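Side-chain contacts in glycosyl hydrolase, family 38 (PDB 5KBP), which probably cleaves alpha-mannosidic linkages in mannose-containing carbohydrates, as a metal-dependent glycoside hydrolase of family 38: residues D55-T58 with I59-D62; L61-Y64 with L65-R68; T433-P436 with E437-Y440. All coordinates share one frame; numbering follows the deposited sequence.

Contact 1: residues D55-T58 with I59-D62; sequences DGQT and IILD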
ATOM      1  N   ASP A  55       5.258 -19.182 -16.617  1.00 40.44           N
ATOM      2  CA  ASP A  55       6.359 -18.317 -16.196  1.00 37.67           C
ATOM      3  C   ASP A  55       7.030 -18.791 -14.906  1.00 46.34           C
ATOM      4  O   ASP A  55       7.650 -17.992 -14.199  1.00 53.52           O
ATOM      5  CB  ASP A  55       5.883 -16.868 -16.047  1.00 45.80           C
ATOM      6  CG  ASP A  55       7.008 -15.867 -16.202  1.00 52.96           C
ATOM      7  OD1 ASP A  55       8.029 -16.217 -16.827  1.00 52.25           O
ATOM      8  OD2 ASP A  55       6.870 -14.728 -15.706  1.00 54.57           O
ATOM      9  N   GLY A  56       6.917 -20.076 -14.577  1.00 42.80           N
ATOM     10  CA  GLY A  56       7.634 -20.624 -13.441  1.00 34.93           C
ATOM     11  C   GLY A  56       7.212 -20.124 -12.077  1.00 44.69           C
ATOM     12  O   GLY A  56       7.896 -20.417 -11.092  1.00 46.50           O
ATOM     13  N   GLN A  57       6.102 -19.394 -11.980  1.00 45.76           N
ATOM     14  CA  GLN A  57       5.661 -18.799 -10.725  1.00 48.38           C
ATOM     15  C   GLN A  57       4.198 -19.137 -10.481  1.00 53.67           C
ATOM     16  O   GLN A  57       3.364 -18.984 -11.381  1.00 60.76           O
ATOM     17  CB  GLN A  57       5.863 -17.280 -10.745  1.00 41.11           C
ATOM     18  CG  GLN A  57       5.473 -16.629 -12.061  1.00 40.25           C
ATOM     19  CD  GLN A  57       5.576 -15.120 -12.019  1.00 47.57           C
ATOM     20  OE1 GLN A  57       5.373 -14.501 -10.976  1.00 54.61           O
ATOM     21  NE2 GLN A  57       5.899 -14.518 -13.156  1.00 42.88           N
ATOM     22  N   THR A  58       3.889 -19.587  -9.265  1.00 47.74           N
ATOM     23  CA  THR A  58       2.530 -19.972  -8.905  1.00 41.07           C
ATOM     24  C   THR A  58       1.658 -18.788  -8.503  1.00 43.69           C
ATOM     25  O   THR A  58       0.432 -18.940  -8.440  1.00 41.32           O
ATOM     26  CB  THR A  58       2.554 -20.986  -7.757  1.00 37.77           C
ATOM     27  OG1 THR A  58       3.153 -20.385  -6.604  1.00 44.10           O
ATOM     28  CG2 THR A  58       3.352 -22.222  -8.146  1.00 36.68           C
ATOM     29  N   ILE A  59       2.249 -17.621  -8.227  1.00 40.61           N
ATOM     30  CA  ILE A  59       1.458 -16.471  -7.798  1.00 39.23           C
ATOM     31  C   ILE A  59       0.538 -15.973  -8.905  1.00 45.66           C
ATOM     32  O   ILE A  59      -0.422 -15.245  -8.627  1.00 46.34           O
ATOM     33  CB  ILE A  59       2.378 -15.338  -7.302  1.00 45.77           C
ATOM     34  CG1 ILE A  59       1.605 -14.377  -6.394  1.00 40.63           C
ATOM     35  CG2 ILE A  59       2.984 -14.583  -8.477  1.00 27.47           C
ATOM     36  CD1 ILE A  59       2.431 -13.209  -5.899  1.00 38.35           C
ATOM     37  N   ILE A  60       0.803 -16.350 -10.160  1.00 42.20           N
ATOM     38  CA  ILE A  60      -0.082 -15.972 -11.258  1.00 31.93           C
ATOM     39  C   ILE A  60      -1.466 -16.573 -11.053  1.00 39.82           C
ATOM     40  O   ILE A  60      -2.487 -15.931 -11.326  1.00 43.48           O
ATOM     41  CB  ILE A  60       0.533 -16.397 -12.606  1.00 38.70           C
ATOM     42  CG1 ILE A  60       1.822 -15.615 -12.874  1.00 33.74           C
ATOM     43  CG2 ILE A  60      -0.463 -16.211 -13.745  1.00 37.53           C
ATOM     44  CD1 ILE A  60       2.496 -15.979 -14.179  1.00 35.13           C
ATOM     45  N   LEU A  61      -1.522 -17.811 -10.554  1.00 42.23           N
ATOM     46  CA  LEU A  61      -2.809 -18.428 -10.247  1.00 43.44           C
ATOM     47  C   LEU A  61      -3.542 -17.651  -9.160  1.00 45.57           C
ATOM     48  O   LEU A  61      -4.755 -17.428  -9.256  1.00 42.51           O
ATOM     49  CB  LEU A  61      -2.601 -19.881  -9.817  1.00 39.61           C
ATOM     50  CG  LEU A  61      -1.844 -20.802 -10.777  1.00 36.95           C
ATOM     51  CD1 LEU A  61      -1.471 -22.099 -10.085  1.00 51.62           C
ATOM     52  CD2 LEU A  61      -2.684 -21.083 -12.011  1.00 30.64           C
ATOM     53  N   ASP A  62      -2.821 -17.231  -8.118  1.00 41.07           N
ATOM     54  CA  ASP A  62      -3.446 -16.478  -7.035  1.00 43.15           C
ATOM     55  C   ASP A  62      -3.924 -15.112  -7.512  1.00 45.95           C
ATOM     56  O   ASP A  62      -5.037 -14.688  -7.179  1.00 47.74           O
ATOM     57  CB  ASP A  62      -2.466 -16.324  -5.870  1.00 49.64           C
ATOM     58  CG  ASP A  62      -2.074 -17.654  -5.260  1.00 62.12           C
ATOM     59  OD1 ASP A  62      -2.868 -18.612  -5.366  1.00 66.13           O
ATOM     60  OD2 ASP A  62      -0.976 -17.740  -4.673  1.00 62.34           O
TER
HETATM   61  O   HOH W   1       0.667 -19.801  -5.291  1.00 54.12           O

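Contact 2: residues L61-Y64 with L65-R68; sequences LDDY and LQVR. With SO4 (sulfate ion), chain C.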
ATOM      1  N   LEU A  61      -1.522 -17.811 -10.554  1.00 42.23           N
ATOM      2  CA  LEU A  61      -2.809 -18.428 -10.247  1.00 43.44           C
ATOM      3  C   LEU A  61      -3.542 -17.651  -9.160  1.00 45.57           C
ATOM      4  O   LEU A  61      -4.755 -17.428  -9.256  1.00 42.51           O
ATOM      5  CB  LEU A  61      -2.601 -19.881  -9.817  1.00 39.61           C
ATOM      6  CG  LEU A  61      -1.844 -20.802 -10.777  1.00 36.95           C
ATOM      7  CD1 LEU A  61      -1.471 -22.099 -10.085  1.00 51.62           C
ATOM      8  CD2 LEU A  61      -2.684 -21.083 -12.011  1.00 30.64           C
ATOM      9  N   ASP A  62      -2.821 -17.231  -8.118  1.00 41.07           N
ATOM     10  CA  ASP A  62      -3.446 -16.478  -7.035  1.00 43.15           C
ATOM     11  C   ASP A  62      -3.924 -15.112  -7.512  1.00 45.95           C
ATOM     12  O   ASP A  62      -5.037 -14.688  -7.179  1.00 47.74           O
ATOM     13  CB  ASP A  62      -2.466 -16.324  -5.870  1.00 49.64           C
ATOM     14  CG  ASP A  62      -2.074 -17.654  -5.260  1.00 62.12           C
ATOM     15  OD1 ASP A  62      -2.868 -18.612  -5.366  1.00 66.13           O
ATOM     16  OD2 ASP A  62      -0.976 -17.740  -4.673  1.00 62.34           O
ATOM     17  N   ASP A  63      -3.097 -14.412  -8.293  1.00 40.29           N
ATOM     18  CA  ASP A  63      -3.473 -13.086  -8.770  1.00 41.39           C
ATOM     19  C   ASP A  63      -4.669 -13.143  -9.710  1.00 38.82           C
ATOM     20  O   ASP A  63      -5.445 -12.184  -9.782  1.00 45.12           O
ATOM     21  CB  ASP A  63      -2.287 -12.420  -9.466  1.00 39.35           C
ATOM     22  CG  ASP A  63      -1.122 -12.172  -8.527  1.00 55.00           C
ATOM     23  OD1 ASP A  63      -1.357 -12.049  -7.307  1.00 55.68           O
ATOM     24  OD2 ASP A  63       0.027 -12.093  -9.010  1.00 49.84           O
ATOM     25  N   TYR A  64      -4.836 -14.252 -10.432  1.00 41.17           N
ATOM     26  CA  TYR A  64      -5.961 -14.382 -11.349  1.00 40.73           C
ATOM     27  C   TYR A  64      -7.258 -14.676 -10.606  1.00 43.48           C
ATOM     28  O   TYR A  64      -8.311 -14.128 -10.948  1.00 46.11           O
ATOM     29  CB  TYR A  64      -5.673 -15.480 -12.375  1.00 40.07           C
ATOM     30  CG  TYR A  64      -6.814 -15.763 -13.331  1.00 39.55           C
ATOM     31  CD1 TYR A  64      -7.100 -14.896 -14.379  1.00 43.20           C
ATOM     32  CD2 TYR A  64      -7.594 -16.903 -13.195  1.00 37.42           C
ATOM     33  CE1 TYR A  64      -8.138 -15.156 -15.260  1.00 43.85           C
ATOM     34  CE2 TYR A  64      -8.634 -17.171 -14.071  1.00 43.51           C
ATOM     35  CZ  TYR A  64      -8.901 -16.293 -15.101  1.00 46.16           C
ATOM     36  OH  TYR A  64      -9.933 -16.554 -15.975  1.00 43.61           O
ATOM     37  N   LEU A  65      -7.199 -15.530  -9.583  1.00 44.28           N
ATOM     38  CA  LEU A  65      -8.407 -15.947  -8.884  1.00 43.51           C
ATOM     39  C   LEU A  65      -8.915 -14.911  -7.893  1.00 46.46           C
ATOM     40  O   LEU A  65     -10.082 -14.978  -7.494  1.00 47.07           O
ATOM     41  CB  LEU A  65      -8.166 -17.273  -8.162  1.00 38.32           C
ATOM     42  CG  LEU A  65      -8.017 -18.484  -9.081  1.00 49.95           C
ATOM     43  CD1 LEU A  65      -8.011 -19.757  -8.264  1.00 55.35           C
ATOM     44  CD2 LEU A  65      -9.133 -18.511 -10.111  1.00 53.48           C
ATOM     45  N   GLN A  66      -8.080 -13.955  -7.482  1.00 35.17           N
ATOM     46  CA  GLN A  66      -8.584 -12.905  -6.605  1.00 52.58           C
ATOM     47  C   GLN A  66      -9.466 -11.913  -7.353  1.00 46.61           C
ATOM     48  O   GLN A  66     -10.251 -11.200  -6.720  1.00 43.66           O
ATOM     49  CB  GLN A  66      -7.430 -12.177  -5.908  1.00 54.55           C
ATOM     50  CG  GLN A  66      -6.605 -11.262  -6.794  1.00 60.66           C
ATOM     51  CD  GLN A  66      -5.769 -10.291  -5.984  1.00 71.31           C
ATOM     52  OE1 GLN A  66      -6.100  -9.976  -4.839  1.00 69.35           O
ATOM     53  NE2 GLN A  66      -4.680  -9.814  -6.569  1.00 75.62           N
ATOM     54  N   VAL A  67      -9.358 -11.863  -8.680  1.00 46.00           N
ATOM     55  CA  VAL A  67     -10.267 -11.059  -9.494  1.00 38.22           C
ATOM     56  C   VAL A  67     -11.413 -11.900 -10.042  1.00 40.77           C
ATOM     57  O   VAL A  67     -12.552 -11.430 -10.113  1.00 42.99           O
ATOM     58  CB  VAL A  67      -9.492 -10.367 -10.632  1.00 40.22           C
ATOM     59  CG1 VAL A  67     -10.422  -9.474 -11.439  1.00 38.75           C
ATOM     60  CG2 VAL A  67      -8.348  -9.557 -10.071  1.00 45.76           C
ATOM     61  N   ARG A  68     -11.140 -13.147 -10.432  1.00 37.33           N
ATOM     62  CA  ARG A  68     -12.141 -14.051 -10.993  1.00 45.51           C
ATOM     63  C   ARG A  68     -12.199 -15.327 -10.157  1.00 46.81           C
ATOM     64  O   ARG A  68     -11.730 -16.388 -10.589  1.00 43.46           O
ATOM     65  CB  ARG A  68     -11.832 -14.383 -12.452  1.00 44.84           C
ATOM     66  CG  ARG A  68     -11.491 -13.181 -13.312  1.00 49.23           C
ATOM     67  CD  ARG A  68     -11.774 -13.477 -14.771  1.00 52.96           C
ATOM     68  NE  ARG A  68     -13.205 -13.649 -15.002  1.00 59.24           N
ATOM     69  CZ  ARG A  68     -13.732 -14.096 -16.136  1.00 57.55           C
ATOM     70  NH1 ARG A  68     -12.948 -14.426 -17.152  1.00 55.83           N
ATOM     71  NH2 ARG A  68     -15.047 -14.218 -16.252  1.00 60.15           N
TER
HETATM   72  S   SO4 C 901     -16.053 -16.028 -19.152  0.93100.38           S
HETATM   73  O1  SO4 C 901     -16.215 -16.755 -17.897  0.93 99.87           O
HETATM   74  O2  SO4 C 901     -16.306 -14.607 -18.932  0.93101.39           O
HETATM   75  O3  SO4 C 901     -17.004 -16.542 -20.134  0.93102.23           O
HETATM   76  O4  SO4 C 901     -14.692 -16.211 -19.651  0.93 89.14           O

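Contact 3: residues T433-P436 with E437-Y440; sequences TGKP and EDLY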
ATOM      1  N   THR A 433      -8.368   4.501  37.866  1.00 79.16           N
ATOM      2  CA  THR A 433      -7.944   5.058  39.147  1.00 72.59           C
ATOM      3  C   THR A 433      -8.357   6.519  39.277  1.00 76.69           C
ATOM      4  O   THR A 433      -8.823   6.946  40.341  1.00 83.88           O
ATOM      5  CB  THR A 433      -6.431   4.908  39.306  1.00 74.51           C
ATOM      6  OG1 THR A 433      -6.082   3.520  39.272  1.00 76.47           O
ATOM      7  CG2 THR A 433      -5.965   5.511  40.623  1.00 85.63           C
ATOM      8  N   GLY A 434      -8.202   7.298  38.216  1.00 70.15           N
ATOM      9  CA  GLY A 434      -8.570   8.695  38.274  1.00 68.64           C
ATOM     10  C   GLY A 434      -8.493   9.363  36.921  1.00 71.56           C
ATOM     11  O   GLY A 434      -8.567   8.708  35.880  1.00 70.36           O
ATOM     12  N   LYS A 435      -8.346  10.683  36.954  1.00 74.66           N
ATOM     13  CA  LYS A 435      -8.262  11.460  35.722  1.00 66.32           C
ATOM     14  C   LYS A 435      -6.923  11.199  35.038  1.00 59.88           C
ATOM     15  O   LYS A 435      -5.883  11.198  35.706  1.00 65.64           O
ATOM     16  CB  LYS A 435      -8.434  12.949  36.024  1.00 63.88           C
ATOM     17  CG  LYS A 435      -8.435  13.846  34.798  1.00 61.89           C
ATOM     18  CD  LYS A 435      -9.043  15.205  35.109  1.00 66.60           C
ATOM     19  CE  LYS A 435     -10.517  15.078  35.463  1.00 69.61           C
ATOM     20  NZ  LYS A 435     -11.154  16.401  35.713  1.00 76.36           N
ATOM     21  N   PRO A 436      -6.906  10.972  33.720  1.00 58.93           N
ATOM     22  CA  PRO A 436      -5.648  10.575  33.063  1.00 56.71           C
ATOM     23  C   PRO A 436      -4.534  11.599  33.183  1.00 57.62           C
ATOM     24  O   PRO A 436      -3.371  11.214  33.357  1.00 63.45           O
ATOM     25  CB  PRO A 436      -6.074  10.367  31.602  1.00 51.78           C
ATOM     26  CG  PRO A 436      -7.533  10.066  31.674  1.00 52.53           C
ATOM     27  CD  PRO A 436      -8.059  10.896  32.806  1.00 54.16           C
ATOM     28  N   GLU A 437      -4.844  12.895  33.092  1.00 54.25           N
ATOM     29  CA  GLU A 437      -3.788  13.894  33.210  1.00 53.30           C
ATOM     30  C   GLU A 437      -3.262  13.985  34.636  1.00 57.24           C
ATOM     31  O   GLU A 437      -2.082  14.295  34.840  1.00 59.46           O
ATOM     32  CB  GLU A 437      -4.282  15.261  32.732  1.00 53.40           C
ATOM     33  CG  GLU A 437      -5.503  15.796  33.460  1.00 72.16           C
ATOM     34  CD  GLU A 437      -5.801  17.239  33.099  1.00 79.96           C
ATOM     35  OE1 GLU A 437      -4.840  18.013  32.902  1.00 77.40           O
ATOM     36  OE2 GLU A 437      -6.993  17.601  33.006  1.00 84.68           O
ATOM     37  N   ASP A 438      -4.111  13.716  35.631  1.00 63.62           N
ATOM     38  CA  ASP A 438      -3.638  13.691  37.010  1.00 61.48           C
ATOM     39  C   ASP A 438      -2.663  12.542  37.231  1.00 63.83           C
ATOM     40  O   ASP A 438      -1.620  12.719  37.872  1.00 63.14           O
ATOM     41  CB  ASP A 438      -4.819  13.588  37.975  1.00 63.84           C
ATOM     42  CG  ASP A 438      -5.758  14.776  37.876  1.00 73.49           C
ATOM     43  OD1 ASP A 438      -5.358  15.803  37.290  1.00 77.76           O
ATOM     44  OD2 ASP A 438      -6.894  14.685  38.390  1.00 77.07           O
ATOM     45  N   LEU A 439      -2.981  11.358  36.698  1.00 70.52           N
ATOM     46  CA  LEU A 439      -2.072  10.221  36.814  1.00 67.38           C
ATOM     47  C   LEU A 439      -0.758  10.495  36.096  1.00 64.70           C
ATOM     48  O   LEU A 439       0.312  10.082  36.561  1.00 54.50           O
ATOM     49  CB  LEU A 439      -2.734   8.964  36.249  1.00 62.67           C
ATOM     50  CG  LEU A 439      -4.147   8.640  36.740  1.00 62.99           C
ATOM     51  CD1 LEU A 439      -4.702   7.416  36.022  1.00 55.35           C
ATOM     52  CD2 LEU A 439      -4.162   8.441  38.247  1.00 57.83           C
ATOM     53  N   TYR A 440      -0.823  11.188  34.957  1.00 64.29           N
ATOM     54  CA  TYR A 440       0.380  11.507  34.195  1.00 61.23           C
ATOM     55  C   TYR A 440       1.337  12.365  35.014  1.00 59.19           C
ATOM     56  O   TYR A 440       2.510  12.016  35.191  1.00 55.18           O
ATOM     57  CB  TYR A 440      -0.015  12.213  32.895  1.00 60.61           C
ATOM     58  CG  TYR A 440       1.135  12.631  32.006  1.00 50.01           C
ATOM     59  CD1 TYR A 440       1.732  13.876  32.149  1.00 50.34           C
ATOM     60  CD2 TYR A 440       1.604  11.791  31.004  1.00 54.45           C
ATOM     61  CE1 TYR A 440       2.775  14.267  31.333  1.00 51.20           C
ATOM     62  CE2 TYR A 440       2.648  12.173  30.181  1.00 57.57           C
ATOM     63  CZ  TYR A 440       3.229  13.413  30.351  1.00 56.81           C
ATOM     64  OH  TYR A 440       4.267  13.802  29.537  1.00 57.86           O
TER

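Contact 1: residues D55-T58 with I59-D62
Gln57 lays its side chain across Ile60 at about a right angle: CG comes to 3.7 Å from Ile60 CD1, and the amide carbon and nitrogen follow over the same CG1-CD1 branch. The amide oxygen comes nearest Ile59, with Gln57 OE1 3.5 Å from Ile59 CG2. Ile60 can reach back because its CG1 lies anti to the carbonyl carbon (chi1 -65°) and the branch is fully extended, which also brings CD1 to 4.0 Å from Asp55 CB. These contacts are made where the loop 55-58 of the family 38 N-terminal domain enters helix 59-65, whose first turn starts with a weak bond from Leu61 N to Thr58 O at 3.1 Å. A water spans the same turn, bonded to Thr58 OG1 at 2.9 Å and to Asp62 OD2 at 2.7 Å, and only weakly to Thr58 O. The same Gln57 amide is held at its NE2, which donates to Asp55 OD2 at 2.7 Å; the carboxylate is met from above its plane, whereas the bond lies nearly in the amide plane. Trp17 holds both groups, its backbone N bonding Asp55 OD2 and its backbone O accepting from Gln57 NE2.

Contact 2: residues L61-Y64 with L65-R68
The backbone leaves its helix through three i+4 bonds, Leu65 N to Leu61 O at 3.1 Å, Gln66 N to Asp62 O, and Arg68 N to Tyr64 O at 3.0 Å with an N-H...O angle of 157°. This is the C-terminal turn of helix 59-65 in the family 38 N-terminal domain; the 67-to-63 step is missing, and Val67 N gives a weak i+3 bond to Tyr64 O. With Tyr64 CG anti to the backbone N (chi1 176°), the ring meets Leu65 near its base and Arg68 at its far end, both from the same side of its plane: Tyr64 CD2 lies 3.8 Å from Leu65 CD2, and Tyr64 OH 3.8 Å from Arg68 CD. Ring and guanidinium planes stand 72° apart, and CD is the arginine atom nearest the ring. Asp37 OD1 of helix 25-45 bonds Tyr64 OH and forms a salt bridge with Arg68 NH1. Arg68 NE reaches Asp338 of the second subunit. Gln66 lies alongside Asp63, pointing the same way, with Gln66 CG 3.3 Å from Asp63 O; Arg19 engages the Asp63 carboxylate. A sulfate, probably from the crystallisation liquor, meets the guanidinium edge, with Arg68 NH2 3.0 Å from sulfate O2.

Contact 3: residues T433-P436 with E437-Y440
Lys435 runs beside Glu437 and across Asp438, touching both with its aliphatic part. Its CB sits 3.3 Å from Asp438 OD2. The next carbon, placed anti to the backbone N (chi1 -177°), packs against the Glu437 side chain, Lys435 CG lying 3.8 Å from Glu437 CG. CD continues alongside the glutamate, 3.8 Å from Glu437 OE2, before the lysine bends at chi3 (-65°). At the tip NZ remains 5.1 Å from Glu437 OE2 and 5.3 Å from Asp438 OD2, so the opposite charges are near one another without contact. Lys435 is the N-cap residue of helix 436-445, in C-terminal domain 1 of the family 38 fold, and Pro436 follows it in the first turn. The Lys435 carbonyl accepts from Leu439 N at 3.1 Å with an N-H...O angle of 164°, and Pro436 O accepts from Tyr440 N. Leu439 then folds over the entry, its CG 3.3 Å from Lys435 O and its CD2 at the edge of contact with Thr433 CG2. Met486 of strand 483-499 touches Leu439 and Tyr440. Glu437 OE1 is held by a salt bridge to Arg628 of the second subunit, where Val627 also packs on Pro436.

How the contacts relate
From the N terminus, contact 1 comes first, closing the turn by which the loop after strand 52-53 enters helix 59-65. Contact 2 begins where it ends: they share Leu61 and Asp62, their centres lie 10 Å apart, and the second closes the exit of this helix toward helix 72-80. They therefore overlap in series, without nesting or crossing; contact 1 borders helix 100-117, while contact 2 packs on helices 25-45, 72-80 and 100-117. Contact 3 closes far later, at the start of helix 436-445 in C-terminal domain 1, its centre 52 Å from that of contact 2, with no touch between them. Contacts 2 and 3 both reach the second subunit, through different residues of it.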